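Local coordinates for Lmo0305 protein (PDB 3PJ0), which belongs to the beta-eliminating lyase family and carries pyridoxal phosphate as a covalently bound cofactor, at residues 198-206 with 216-224; 138-148 with 172-181. All blocks are in the same frame, centred on the assembly; numbering follows the deposited sequence. Where two conformers were deposited one is given.

Contact 1 of 2, residues 198-206 with 216-224; sequences LFDSVYVSF and AILAGNDDF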
ATOM      1  N   LEU A 198      23.449  13.730   8.412  1.00 10.59           N
ATOM      2  CA  LEU A 198      24.571  13.359   7.564  1.00 11.29           C
ATOM      3  C   LEU A 198      24.104  12.839   6.196  1.00 10.52           C
ATOM      4  O   LEU A 198      24.939  12.547   5.338  1.00 11.09           O
ATOM      5  CB  LEU A 198      25.398  12.269   8.251  1.00 10.73           C
ATOM      6  CG  LEU A 198      26.047  12.605   9.591  1.00 11.94           C
ATOM      7  CD1 LEU A 198      26.766  11.327  10.114  1.00 12.33           C
ATOM      8  CD2 LEU A 198      27.006  13.749   9.414  1.00 13.75           C
ATOM      9  N   PHE A 199      22.786  12.764   5.992  1.00 11.04           N
ATOM     10  CA  PHE A 199      22.186  12.165   4.809  1.00 11.16           C
ATOM     11  C   PHE A 199      21.312  13.142   4.055  1.00 11.68           C
ATOM     12  O   PHE A 199      20.725  14.035   4.637  1.00 12.49           O
ATOM     13  CB  PHE A 199      21.295  10.968   5.243  1.00 11.13           C
ATOM     14  CG  PHE A 199      22.075   9.815   5.802  1.00 10.50           C
ATOM     15  CD1 PHE A 199      22.555   8.826   4.950  1.00  9.43           C
ATOM     16  CD2 PHE A 199      22.348   9.734   7.161  1.00  9.99           C
ATOM     17  CE1 PHE A 199      23.298   7.746   5.448  1.00 11.69           C
ATOM     18  CE2 PHE A 199      23.100   8.662   7.676  1.00 11.59           C
ATOM     19  CZ  PHE A 199      23.561   7.663   6.811  1.00 11.69           C
ATOM     20  N   ASP A 200      21.248  12.958   2.754  1.00 11.74           N
ATOM     21  CA  ASP A 200      20.349  13.719   1.906  1.00 12.27           C
ATOM     22  C   ASP A 200      18.897  13.287   2.085  1.00 11.53           C
ATOM     23  O   ASP A 200      17.996  14.106   2.013  1.00 12.31           O
ATOM     24  CB  ASP A 200      20.746  13.505   0.450  1.00 12.17           C
ATOM     25  CG  ASP A 200      22.034  14.170   0.126  1.00 14.13           C
ATOM     26  OD1 ASP A 200      22.016  15.417   0.069  1.00 17.37           O
ATOM     27  OD2 ASP A 200      23.058  13.488  -0.042  1.00 12.06           O
ATOM     28  N   SER A 201      18.666  11.989   2.206  1.00 11.38           N
ATOM     29  CA  SER A 201      17.315  11.473   2.377  1.00 10.34           C
ATOM     30  C   SER A 201      17.332  10.313   3.355  1.00 10.53           C
ATOM     31  O   SER A 201      18.372   9.692   3.600  1.00  9.98           O
ATOM     32  CB  SER A 201      16.693  11.064   1.022  1.00  9.62           C
ATOM     33  OG  SER A 201      17.508  10.116   0.331  1.00 10.14           O
ATOM     34  N   VAL A 202      16.175  10.033   3.934  1.00  9.48           N
ATOM     35  CA  VAL A 202      16.050   8.941   4.905  1.00  8.87           C
ATOM     36  C   VAL A 202      14.680   8.277   4.849  1.00  9.03           C
ATOM     37  O   VAL A 202      13.646   8.932   4.690  1.00  7.45           O
ATOM     38  CB  VAL A 202      16.324   9.431   6.340  1.00 10.20           C
ATOM     39  CG1 VAL A 202      15.552  10.731   6.637  1.00 10.76           C
ATOM     40  CG2 VAL A 202      16.031   8.304   7.409  1.00  9.47           C
ATOM     41  N   TYR A 203      14.709   6.969   5.048  1.00  8.11           N
ATOM     42  CA  TYR A 203      13.546   6.132   5.177  1.00  8.06           C
ATOM     43  C   TYR A 203      13.529   5.541   6.580  1.00  7.79           C
ATOM     44  O   TYR A 203      14.565   5.066   7.049  1.00  8.21           O
ATOM     45  CB  TYR A 203      13.590   4.994   4.156  1.00  8.94           C
ATOM     46  CG  TYR A 203      13.013   3.699   4.685  1.00  8.10           C
ATOM     47  CD1 TYR A 203      11.666   3.610   5.034  1.00  9.29           C
ATOM     48  CD2 TYR A 203      13.819   2.584   4.854  1.00  8.88           C
ATOM     49  CE1 TYR A 203      11.142   2.446   5.584  1.00  8.83           C
ATOM     50  CE2 TYR A 203      13.298   1.382   5.333  1.00  8.93           C
ATOM     51  CZ  TYR A 203      11.961   1.313   5.714  1.00  7.93           C
ATOM     52  OH  TYR A 203      11.453   0.122   6.220  1.00  8.99           O
ATOM     53  N   VAL A 204      12.380   5.639   7.249  1.00  8.27           N
ATOM     54  CA  VAL A 204      12.165   5.004   8.555  1.00  8.57           C
ATOM     55  C   VAL A 204      10.882   4.126   8.530  1.00  7.77           C
ATOM     56  O   VAL A 204       9.905   4.429   7.834  1.00  7.44           O
ATOM     57  CB  VAL A 204      12.125   6.036   9.747  1.00  8.33           C
ATOM     58  CG1 VAL A 204      13.482   6.719   9.915  1.00  7.08           C
ATOM     59  CG2 VAL A 204      10.998   7.062   9.559  1.00  9.79           C
ATOM     60  N   SER A 205      10.891   3.039   9.303  1.00  8.83           N
ATOM     61  CA  SER A 205       9.763   2.121   9.424  1.00  8.55           C
ATOM     62  C   SER A 205       9.012   2.296  10.745  1.00  9.66           C
ATOM     63  O   SER A 205       9.593   2.723  11.770  1.00 10.68           O
ATOM     64  CB  SER A 205      10.239   0.659   9.365  1.00  9.72           C
ATOM     65  OG  SER A 205       9.127  -0.232   9.284  1.00  7.51           O
ATOM     66  N   PHE A 206       7.734   1.913  10.734  1.00  8.88           N
ATOM     67  CA  PHE A 206       6.934   1.902  11.964  1.00  8.55           C
ATOM     68  C   PHE A 206       6.477   0.490  12.356  1.00  9.44           C
ATOM     69  O   PHE A 206       5.679   0.344  13.277  1.00 10.17           O
ATOM     70  CB  PHE A 206       5.776   2.895  11.820  1.00  8.60           C
ATOM     71  CG  PHE A 206       6.266   4.269  11.663  1.00  7.58           C
ATOM     72  CD1 PHE A 206       6.660   5.003  12.773  1.00  9.19           C
ATOM     73  CD2 PHE A 206       6.507   4.783  10.409  1.00  7.46           C
ATOM     74  CE1 PHE A 206       7.200   6.265  12.633  1.00 10.88           C
ATOM     75  CE2 PHE A 206       7.053   6.029  10.258  1.00  9.16           C
ATOM     76  CZ  PHE A 206       7.420   6.781  11.377  1.00  9.91           C
ATOM     77  N   ALA A 216       5.773   3.492   6.417  1.00  8.22           N
ATOM     78  CA  ALA A 216       7.075   4.087   6.263  1.00  8.41           C
ATOM     79  C   ALA A 216       6.969   5.582   6.060  1.00  7.80           C
ATOM     80  O   ALA A 216       5.950   6.104   5.571  1.00  7.48           O
ATOM     81  CB  ALA A 216       7.742   3.476   5.031  1.00  9.18           C
ATOM     82  N   ILE A 217       8.032   6.266   6.414  1.00  8.02           N
ATOM     83  CA  ILE A 217       8.167   7.685   6.125  1.00  9.07           C
ATOM     84  C   ILE A 217       9.452   7.840   5.334  1.00  9.38           C
ATOM     85  O   ILE A 217      10.470   7.229   5.664  1.00  9.14           O
ATOM     86  CB  ILE A 217       8.295   8.566   7.403  1.00  9.16           C
ATOM     87  CG1 ILE A 217       6.929   8.901   7.979  1.00 11.58           C
ATOM     88  CG2 ILE A 217       9.023   9.920   7.092  1.00 10.12           C
ATOM     89  CD1 ILE A 217       6.203  10.072   7.296  1.00 11.21           C
ATOM     90  N   LEU A 218       9.382   8.641   4.271  1.00  9.94           N
ATOM     91  CA  LEU A 218      10.561   9.058   3.506  1.00  9.33           C
ATOM     92  C   LEU A 218      10.637  10.574   3.725  1.00 10.03           C
ATOM     93  O   LEU A 218       9.642  11.297   3.499  1.00  9.78           O
ATOM     94  CB  LEU A 218      10.416   8.760   2.030  1.00  8.90           C
ATOM     95  CG  LEU A 218      11.554   9.152   1.104  1.00  8.15           C
ATOM     96  CD1 LEU A 218      12.833   8.331   1.362  1.00  5.26           C
ATOM     97  CD2 LEU A 218      11.109   9.016  -0.401  1.00  8.24           C
ATOM     98  N   ALA A 219      11.807  11.047   4.150  1.00  9.41           N
ATOM     99  CA  ALA A 219      11.999  12.461   4.436  1.00 10.32           C
ATOM    100  C   ALA A 219      13.256  13.066   3.772  1.00 10.96           C
ATOM    101  O   ALA A 219      14.273  12.383   3.523  1.00 10.23           O
ATOM    102  CB  ALA A 219      12.047  12.682   5.982  1.00 10.74           C
ATOM    103  N   GLY A 220      13.183  14.377   3.536  1.00 10.35           N
ATOM    104  CA  GLY A 220      14.296  15.123   2.944  1.00 11.04           C
ATOM    105  C   GLY A 220      13.856  16.523   2.583  1.00 10.59           C
ATOM    106  O   GLY A 220      12.936  17.045   3.184  1.00 10.58           O
ATOM    107  N   ASN A 221      14.530  17.143   1.625  1.00 10.64           N
ATOM    108  CA  ASN A 221      14.162  18.491   1.223  1.00 12.13           C
ATOM    109  C   ASN A 221      12.793  18.483   0.562  1.00 11.92           C
ATOM    110  O   ASN A 221      12.369  17.442   0.011  1.00 11.06           O
ATOM    111  CB  ASN A 221      15.184  19.068   0.239  1.00 12.53           C
ATOM    112  CG  ASN A 221      16.493  19.448   0.901  1.00 15.30           C
ATOM    113  OD1 ASN A 221      16.612  19.496   2.132  1.00 18.58           O
ATOM    114  ND2 ASN A 221      17.488  19.757   0.075  1.00 17.54           N
ATOM    115  N   ASP A 222      12.119  19.635   0.633  0.55 11.81           N
ATOM    116  CA  ASP A 222      10.815  19.857  -0.002  0.55 12.51           C
ATOM    117  C   ASP A 222      10.773  19.387  -1.459  0.55 12.68           C
ATOM    118  O   ASP A 222       9.883  18.616  -1.862  0.55 13.05           O
ATOM    119  CB  ASP A 222      10.464  21.354   0.002  0.55 13.25           C
ATOM    120  CG  ASP A 222       9.986  21.860   1.348  0.55 14.89           C
ATOM    121  OD1 ASP A 222       9.597  21.051   2.215  0.55 14.77           O
ATOM    122  OD2 ASP A 222       9.946  23.105   1.520  0.55 17.12           O
ATOM    123  N   ASP A 223      11.746  19.830  -2.243  1.00 12.71           N
ATOM    124  CA  ASP A 223      11.784  19.482  -3.697  1.00 13.39           C
ATOM    125  C   ASP A 223      11.873  17.968  -3.909  1.00 12.76           C
ATOM    126  O   ASP A 223      11.185  17.418  -4.791  1.00 11.16           O
ATOM    127  CB  ASP A 223      12.931  20.141  -4.424  1.00 13.94           C
ATOM    128  CG  ASP A 223      12.780  21.646  -4.520  1.00 18.55           C
ATOM    129  OD1 ASP A 223      11.699  22.194  -4.217  1.00 23.71           O
ATOM    130  OD2 ASP A 223      13.760  22.267  -4.948  1.00 23.46           O
ATOM    131  N   PHE A 224      12.735  17.327  -3.116  1.00 10.87           N
ATOM    132  CA  PHE A 224      12.868  15.861  -3.122  1.00 11.22           C
ATOM    133  C   PHE A 224      11.545  15.152  -2.797  1.00  9.99           C
ATOM    134  O   PHE A 224      11.137  14.250  -3.523  1.00 10.02           O
ATOM    135  CB  PHE A 224      13.987  15.420  -2.144  1.00 11.22           C
ATOM    136  CG  PHE A 224      14.080  13.922  -1.927  1.00 11.24           C
ATOM    137  CD1 PHE A 224      14.839  13.131  -2.775  1.00 10.27           C
ATOM    138  CD2 PHE A 224      13.468  13.319  -0.833  1.00 10.34           C
ATOM    139  CE1 PHE A 224      14.950  11.748  -2.559  1.00 11.05           C
ATOM    140  CE2 PHE A 224      13.549  11.926  -0.620  1.00  8.74           C
ATOM    141  CZ  PHE A 224      14.285  11.145  -1.497  1.00  9.82           C
TER
HETATM  142  O   HOH W   1      16.840  16.083   0.392  1.00 15.67           O

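Contact 2 of 2, residues 138-148 with 172-181; sequences VSSVLIELPQR and ISLHLDGARL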
ATOM      1  N   VAL A 138      28.924   6.961  -9.045  1.00 15.12           N
ATOM      2  CA  VAL A 138      27.555   6.619  -8.653  1.00 14.10           C
ATOM      3  C   VAL A 138      26.751   7.860  -8.292  1.00 13.49           C
ATOM      4  O   VAL A 138      27.328   8.872  -7.891  1.00 15.31           O
ATOM      5  CB  VAL A 138      27.539   5.636  -7.457  1.00 13.36           C
ATOM      6  CG1 VAL A 138      28.125   4.283  -7.907  1.00 11.78           C
ATOM      7  CG2 VAL A 138      28.295   6.212  -6.228  1.00 12.58           C
ATOM      8  N   SER A 139      25.426   7.810  -8.476  1.00 12.48           N
ATOM      9  CA  SER A 139      24.564   8.923  -8.084  1.00 11.62           C
ATOM     10  C   SER A 139      24.368   8.954  -6.577  1.00 12.44           C
ATOM     11  O   SER A 139      24.267  10.031  -5.979  1.00 11.26           O
ATOM     12  CB  SER A 139      23.189   8.856  -8.755  1.00 11.15           C
ATOM     13  OG  SER A 139      22.568   7.597  -8.551  1.00 12.55           O
ATOM     14  N   SER A 140      24.246   7.770  -5.975  1.00 11.66           N
ATOM     15  CA  SER A 140      24.094   7.678  -4.537  1.00 11.75           C
ATOM     16  C   SER A 140      24.700   6.411  -3.929  1.00 11.52           C
ATOM     17  O   SER A 140      24.982   5.399  -4.621  1.00 11.63           O
ATOM     18  CB  SER A 140      22.606   7.712  -4.164  1.00 12.59           C
ATOM     19  OG  SER A 140      22.013   6.504  -4.542  1.00 15.87           O
ATOM     20  N   VAL A 141      24.930   6.522  -2.628  1.00 11.22           N
ATOM     21  CA  VAL A 141      25.341   5.427  -1.771  1.00 11.01           C
ATOM     22  C   VAL A 141      24.203   5.320  -0.772  1.00 10.54           C
ATOM     23  O   VAL A 141      23.668   6.339  -0.281  1.00 11.33           O
ATOM     24  CB  VAL A 141      26.687   5.728  -1.052  1.00 11.13           C
ATOM     25  CG1 VAL A 141      26.971   4.735   0.077  1.00  8.84           C
ATOM     26  CG2 VAL A 141      27.822   5.713  -2.056  1.00 10.39           C
ATOM     27  N   LEU A 142      23.849   4.088  -0.456  1.00  9.95           N
ATOM     28  CA  LEU A 142      22.803   3.805   0.531  1.00  9.66           C
ATOM     29  C   LEU A 142      23.481   3.105   1.677  1.00  9.77           C
ATOM     30  O   LEU A 142      24.279   2.191   1.462  1.00 11.17           O
ATOM     31  CB  LEU A 142      21.709   2.925  -0.081  1.00  9.07           C
ATOM     32  CG  LEU A 142      20.588   2.395   0.841  1.00 10.96           C
ATOM     33  CD1 LEU A 142      19.334   2.068  -0.017  1.00 11.23           C
ATOM     34  CD2 LEU A 142      20.985   1.167   1.690  1.00  9.89           C
ATOM     35  N   ILE A 143      23.188   3.561   2.896  1.00 10.40           N
ATOM     36  CA  ILE A 143      23.735   2.996   4.134  1.00  9.80           C
ATOM     37  C   ILE A 143      22.567   2.508   5.000  1.00  9.69           C
ATOM     38  O   ILE A 143      21.573   3.198   5.173  1.00  8.44           O
ATOM     39  CB  ILE A 143      24.511   4.079   4.941  1.00 10.12           C
ATOM     40  CG1 ILE A 143      25.612   4.718   4.092  1.00 10.78           C
ATOM     41  CG2 ILE A 143      24.978   3.540   6.270  1.00  9.53           C
ATOM     42  CD1 ILE A 143      26.701   3.759   3.585  1.00 13.96           C
ATOM     43  N   GLU A 144      22.688   1.303   5.541  1.00  9.60           N
ATOM     44  CA  GLU A 144      21.650   0.721   6.421  1.00  8.51           C
ATOM     45  C   GLU A 144      22.205   0.683   7.860  1.00  9.00           C
ATOM     46  O   GLU A 144      23.191  -0.003   8.117  1.00  8.44           O
ATOM     47  CB  GLU A 144      21.305  -0.694   5.942  1.00  8.93           C
ATOM     48  CG  GLU A 144      20.201  -1.364   6.721  1.00  9.53           C
ATOM     49  CD  GLU A 144      20.029  -2.850   6.377  1.00 10.54           C
ATOM     50  OE1 GLU A 144      20.009  -3.215   5.168  1.00  8.30           O
ATOM     51  OE2 GLU A 144      19.909  -3.623   7.336  1.00 10.81           O
ATOM     52  N   LEU A 145      21.591   1.462   8.763  1.00  8.32           N
ATOM     53  CA  LEU A 145      22.007   1.547  10.163  1.00  9.05           C
ATOM     54  C   LEU A 145      20.926   0.902  11.039  1.00  9.02           C
ATOM     55  O   LEU A 145      19.799   1.393  11.092  1.00  9.96           O
ATOM     56  CB  LEU A 145      22.204   3.000  10.610  1.00  8.71           C
ATOM     57  CG  LEU A 145      23.169   3.867   9.841  1.00  9.37           C
ATOM     58  CD1 LEU A 145      23.141   5.329  10.295  1.00  7.73           C
ATOM     59  CD2 LEU A 145      24.593   3.313   9.947  1.00  8.59           C
ATOM     60  N   PRO A 146      21.235  -0.245  11.659  1.00  8.55           N
ATOM     61  CA  PRO A 146      22.437  -1.040  11.595  1.00  9.10           C
ATOM     62  C   PRO A 146      22.301  -2.008  10.440  1.00  9.11           C
ATOM     63  O   PRO A 146      21.214  -2.066   9.862  1.00  9.22           O
ATOM     64  CB  PRO A 146      22.413  -1.780  12.927  1.00  9.73           C
ATOM     65  CG  PRO A 146      20.992  -2.043  13.150  1.00 10.03           C
ATOM     66  CD  PRO A 146      20.224  -0.892  12.516  1.00  9.26           C
ATOM     67  N   GLN A 147      23.337  -2.784  10.130  1.00  9.06           N
ATOM     68  CA  GLN A 147      23.283  -3.730   9.012  1.00  9.30           C
ATOM     69  C   GLN A 147      22.681  -5.021   9.528  1.00 10.37           C
ATOM     70  O   GLN A 147      23.372  -5.878  10.093  1.00 10.07           O
ATOM     71  CB  GLN A 147      24.669  -3.977   8.405  1.00 10.00           C
ATOM     72  CG  GLN A 147      24.602  -4.676   7.060  1.00 10.18           C
ATOM     73  CD  GLN A 147      24.287  -3.711   5.912  1.00  8.02           C
ATOM     74  OE1 GLN A 147      25.024  -2.757   5.692  1.00 11.28           O
ATOM     75  NE2 GLN A 147      23.185  -3.952   5.188  1.00  9.37           N
ATOM     76  N   ARG A 148      21.378  -5.145   9.344  1.00 10.55           N
ATOM     77  CA  ARG A 148      20.628  -6.265   9.924  1.00 11.47           C
ATOM     78  C   ARG A 148      21.082  -7.672   9.533  1.00 11.94           C
ATOM     79  O   ARG A 148      21.142  -8.548  10.388  1.00 12.49           O
ATOM     80  CB  ARG A 148      19.151  -6.104   9.578  1.00 12.08           C
ATOM     81  CG  ARG A 148      18.235  -7.212  10.105  1.00 14.44           C
ATOM     82  CD  ARG A 148      17.972  -8.329   9.064  1.00 16.40           C
ATOM     83  NE  ARG A 148      16.905  -9.183   9.562  1.00 17.94           N
ATOM     84  CZ  ARG A 148      16.047  -9.922   8.842  1.00 22.81           C
ATOM     85  NH1 ARG A 148      16.102  -9.979   7.520  1.00 24.38           N
ATOM     86  NH2 ARG A 148      15.108 -10.625   9.473  1.00 21.15           N
ATOM     87  N   ILE A 172      28.113  12.839  -4.406  1.00 14.65           N
ATOM     88  CA  ILE A 172      27.358  11.581  -4.273  1.00 13.62           C
ATOM     89  C   ILE A 172      26.260  11.790  -3.207  1.00 13.29           C
ATOM     90  O   ILE A 172      26.571  12.167  -2.076  1.00 13.66           O
ATOM     91  CB  ILE A 172      28.258  10.395  -3.829  1.00 12.96           C
ATOM     92  CG1 ILE A 172      29.349  10.112  -4.865  1.00 13.13           C
ATOM     93  CG2 ILE A 172      27.401   9.143  -3.633  1.00 12.64           C
ATOM     94  CD1 ILE A 172      30.457   9.237  -4.386  1.00 13.29           C
ATOM     95  N   SER A 173      24.995  11.546  -3.559  1.00 12.53           N
ATOM     96  CA  SER A 173      23.891  11.670  -2.603  1.00 12.05           C
ATOM     97  C   SER A 173      23.993  10.513  -1.611  1.00 11.72           C
ATOM     98  O   SER A 173      24.424   9.423  -1.990  1.00 12.28           O
ATOM     99  CB  SER A 173      22.526  11.619  -3.298  1.00 11.62           C
ATOM    100  OG  SER A 173      22.349  12.679  -4.227  1.00 13.40           O
ATOM    101  N   LEU A 174      23.635  10.755  -0.348  1.00 11.54           N
ATOM    102  CA  LEU A 174      23.742   9.732   0.691  1.00 11.01           C
ATOM    103  C   LEU A 174      22.337   9.521   1.223  1.00 10.83           C
ATOM    104  O   LEU A 174      21.683  10.490   1.644  1.00 11.09           O
ATOM    105  CB  LEU A 174      24.703  10.167   1.813  1.00 11.65           C
ATOM    106  CG  LEU A 174      25.266   9.051   2.729  1.00 13.94           C
ATOM    107  CD1 LEU A 174      26.146   8.063   1.969  1.00 13.64           C
ATOM    108  CD2 LEU A 174      26.040   9.642   3.947  1.00 12.51           C
ATOM    109  N   HIS A 175      21.871   8.264   1.158  1.00  9.86           N
ATOM    110  CA  HIS A 175      20.537   7.854   1.580  1.00  9.62           C
ATOM    111  C   HIS A 175      20.595   6.865   2.738  1.00 10.12           C
ATOM    112  O   HIS A 175      21.337   5.869   2.675  1.00 10.49           O
ATOM    113  CB  HIS A 175      19.752   7.168   0.425  1.00  9.90           C
ATOM    114  CG  HIS A 175      18.428   6.624   0.873  1.00  9.87           C
ATOM    115  ND1 HIS A 175      17.327   7.432   1.053  1.00  9.96           N
ATOM    116  CD2 HIS A 175      18.043   5.368   1.225  1.00  7.39           C
ATOM    117  CE1 HIS A 175      16.318   6.697   1.483  1.00  8.04           C
ATOM    118  NE2 HIS A 175      16.728   5.445   1.619  1.00  7.58           N
ATOM    119  N   LEU A 176      19.791   7.122   3.778  1.00  9.59           N
ATOM    120  CA  LEU A 176      19.721   6.262   4.953  1.00  9.24           C
ATOM    121  C   LEU A 176      18.564   5.286   4.933  1.00  8.60           C
ATOM    122  O   LEU A 176      17.413   5.702   4.886  1.00  7.68           O
ATOM    123  CB  LEU A 176      19.617   7.110   6.242  1.00  9.39           C
ATOM    124  CG  LEU A 176      19.380   6.382   7.585  1.00 10.17           C
ATOM    125  CD1 LEU A 176      20.488   5.353   7.820  1.00  9.26           C
ATOM    126  CD2 LEU A 176      19.300   7.368   8.761  1.00 10.52           C
ATOM    127  N   ASP A 177      18.886   3.987   4.889  1.00  8.37           N
ATOM    128  CA  ASP A 177      17.918   2.944   5.114  1.00  8.23           C
ATOM    129  C   ASP A 177      17.860   2.884   6.640  1.00  8.71           C
ATOM    130  O   ASP A 177      18.689   2.260   7.301  1.00  8.96           O
ATOM    131  CB  ASP A 177      18.290   1.576   4.476  1.00  9.15           C
ATOM    132  CG  ASP A 177      17.229   0.513   4.741  1.00  9.71           C
ATOM    133  OD1 ASP A 177      16.490   0.657   5.740  1.00  8.98           O
ATOM    134  OD2 ASP A 177      17.103  -0.440   3.936  1.00 10.00           O
ATOM    135  N   GLY A 178      16.889   3.598   7.184  1.00  7.31           N
ATOM    136  CA  GLY A 178      16.681   3.712   8.596  1.00  8.01           C
ATOM    137  C   GLY A 178      15.507   2.892   9.078  1.00  7.54           C
ATOM    138  O   GLY A 178      14.797   3.307  10.008  1.00  7.24           O
ATOM    139  N   ALA A 179      15.312   1.716   8.476  1.00  7.56           N
ATOM    140  CA  ALA A 179      14.279   0.794   8.901  1.00  8.49           C
ATOM    141  C   ALA A 179      14.348   0.571  10.424  1.00  9.18           C
ATOM    142  O   ALA A 179      13.308   0.409  11.095  1.00  9.60           O
ATOM    143  CB  ALA A 179      14.441  -0.548   8.175  1.00  7.92           C
ATOM    144  N   ARG A 180      15.577   0.538  10.949  1.00  8.90           N
ATOM    145  CA  ARG A 180      15.833   0.339  12.392  1.00  9.53           C
ATOM    146  C   ARG A 180      16.574   1.523  13.002  1.00  9.52           C
ATOM    147  O   ARG A 180      17.406   1.377  13.901  1.00  9.64           O
ATOM    148  CB  ARG A 180      16.616  -0.958  12.611  1.00  9.29           C
ATOM    149  CG  ARG A 180      15.811  -2.228  12.269  1.00 10.80           C
ATOM    150  CD  ARG A 180      16.650  -3.515  12.242  1.00 10.13           C
ATOM    151  NE  ARG A 180      15.768  -4.637  11.890  1.00 12.25           N
ATOM    152  CZ  ARG A 180      15.379  -4.939  10.653  1.00 10.86           C
ATOM    153  NH1 ARG A 180      15.818  -4.256   9.594  1.00 10.98           N
ATOM    154  NH2 ARG A 180      14.552  -5.953  10.458  1.00 12.63           N
ATOM    155  N   LEU A 181      16.285   2.726  12.502  1.00  9.61           N
ATOM    156  CA  LEU A 181      16.941   3.917  13.061  1.00  9.24           C
ATOM    157  C   LEU A 181      16.687   4.158  14.552  1.00  8.94           C
ATOM    158  O   LEU A 181      17.604   4.521  15.299  1.00 10.20           O
ATOM    159  CB  LEU A 181      16.489   5.177  12.319  1.00  8.27           C
ATOM    160  CG  LEU A 181      17.049   6.508  12.847  1.00  8.92           C
ATOM    161  CD1 LEU A 181      18.608   6.582  12.713  1.00  9.35           C
ATOM    162  CD2 LEU A 181      16.356   7.644  12.082  1.00  9.41           C
TER
HETATM  163  O   HOH W   2      19.233  -1.937   3.011  1.00 10.70           O
HETATM  164  O   HOH W   3      18.206  -2.376   9.420  1.00 12.00           O
HETATM  165  O   HOH W   4      18.032   0.392   9.256  1.00  9.11           O

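Contact 1 of 2, residues 198-206 with 216-224
The carbonyl oxygen of Ile-217 is held twice by strand 201-205. Val-204 N donates a nearly straight hydrogen bond to Ile-217 O at 2.9 Å. The CA-H of Tyr-203 adds a weaker contact, with Tyr-203 CA 3.3 Å from Ile-217 O. Val-202 O is met in the same way, by Ala-219 N and by the CA-H of Leu-218. Return bonds from Ile-217 N to Val-204 O and from Val-202 N to Ala-219 O complete the ladder of an antiparallel beta hairpin.

Beside Tyr-203, the methyl of Ala-216 lies at the ring edge, with Ala-216 CB 3.6 Å from Tyr-203 CE1. On the opposite face, Val-204 and Ile-217 run side by side, CG2 of the first 3.8 Å from CB of the second. Ile-217 CG1 lies beside its own backbone N (chi1 -84°), which brings it 3.7 Å from Phe-206 CE2 at that ring's edge. At the other end, Phe-224 CZ rests 3.5 Å from Ser-201 CB. A water there bridges Asp-200 O and Asn-221 N.

Strand 201-205 runs between strands 216-220 and 173-178 of the mixed sheet. Helix 72-87 packs on Tyr-203 and Phe-224, and its Trp-83 stacks on the Phe-224 ring.

Contact 2 of 2, residues 138-148 with 172-181
The guanidinium of Arg-180 carries Arg-148 CG over the centre of one face, 3.7 Å above its plane. Water 3 lies at its edge, in plane, and accepts a hydrogen bond from Arg-180 NH1. The Arg-180 chain is extended as far as NE, and chi4 of 80° then turns the flat group broadside to Arg-148. Arg-148 NE forms a salt bridge with Glu-333, and Arg-180 NH1 hydrogen-bonds to O3 of the modified residue LLP at position 208. The His-175 ring has Leu-142 CG at its edge, 3.9 Å from His-175 CD2. Its two nitrogens bond to Gln-76 and Ser-201.

The side chains of Glu-144 and Asp-177 lie side by side, their carboxylate planes 44° apart. Water 2 donates to both Glu-144 OE1 and Asp-177 OD2. Asp-177 OD2 also bonds to LLP N1 and Gln-76, while OD1 accepts from Ala-179 N in an Asx turn. Glu-144 OE2 takes Arg-148 N at 2.9 Å, from above the carboxylate plane. After a cis peptide bond, Pro-146 CD packs 3.6 Å from Arg-180 CB.

Backbone hydrogen bonds join the parallel strands from Ser-173 N with Ser-139 O to Leu-145 N with Asp-177 O, the last one weak. On the face away from His-175, Leu-145 crosses Leu-176 at about a right angle, with their CD1 atoms 3.6 Å apart.

The two strands belong to a beta-alpha-beta unit connected through helix 157-170. Strands 91-94 and 201-205 flank the pair, and helix 72-87 packs on Ser-140 and Ser-173.

Overall arrangement
Contacts 1 and 2 are adjacent parts of one mixed sheet, their centres about 11 Å apart. Strands 173-178 and 201-205 are the neighbours that join them. Asp-200 N lies 2.7 Å from Leu-174 O, a probable backbone hydrogen bond. Ser-201 OG is 2.8 Å from His-175 ND1, a probable hydrogen bond between side chains. Nearer the cofactor, Tyr-203 CE2 packs 3.3 Å from Asp-177 OD1. The connection between the two strands of contact 1 carries the modified lysine, LLP, at position 208. This loop and the Asp-177 to Arg-180 end of contact 2 thus both lie at the cofactor, consistent with the aminotransferase-like fold of the clan.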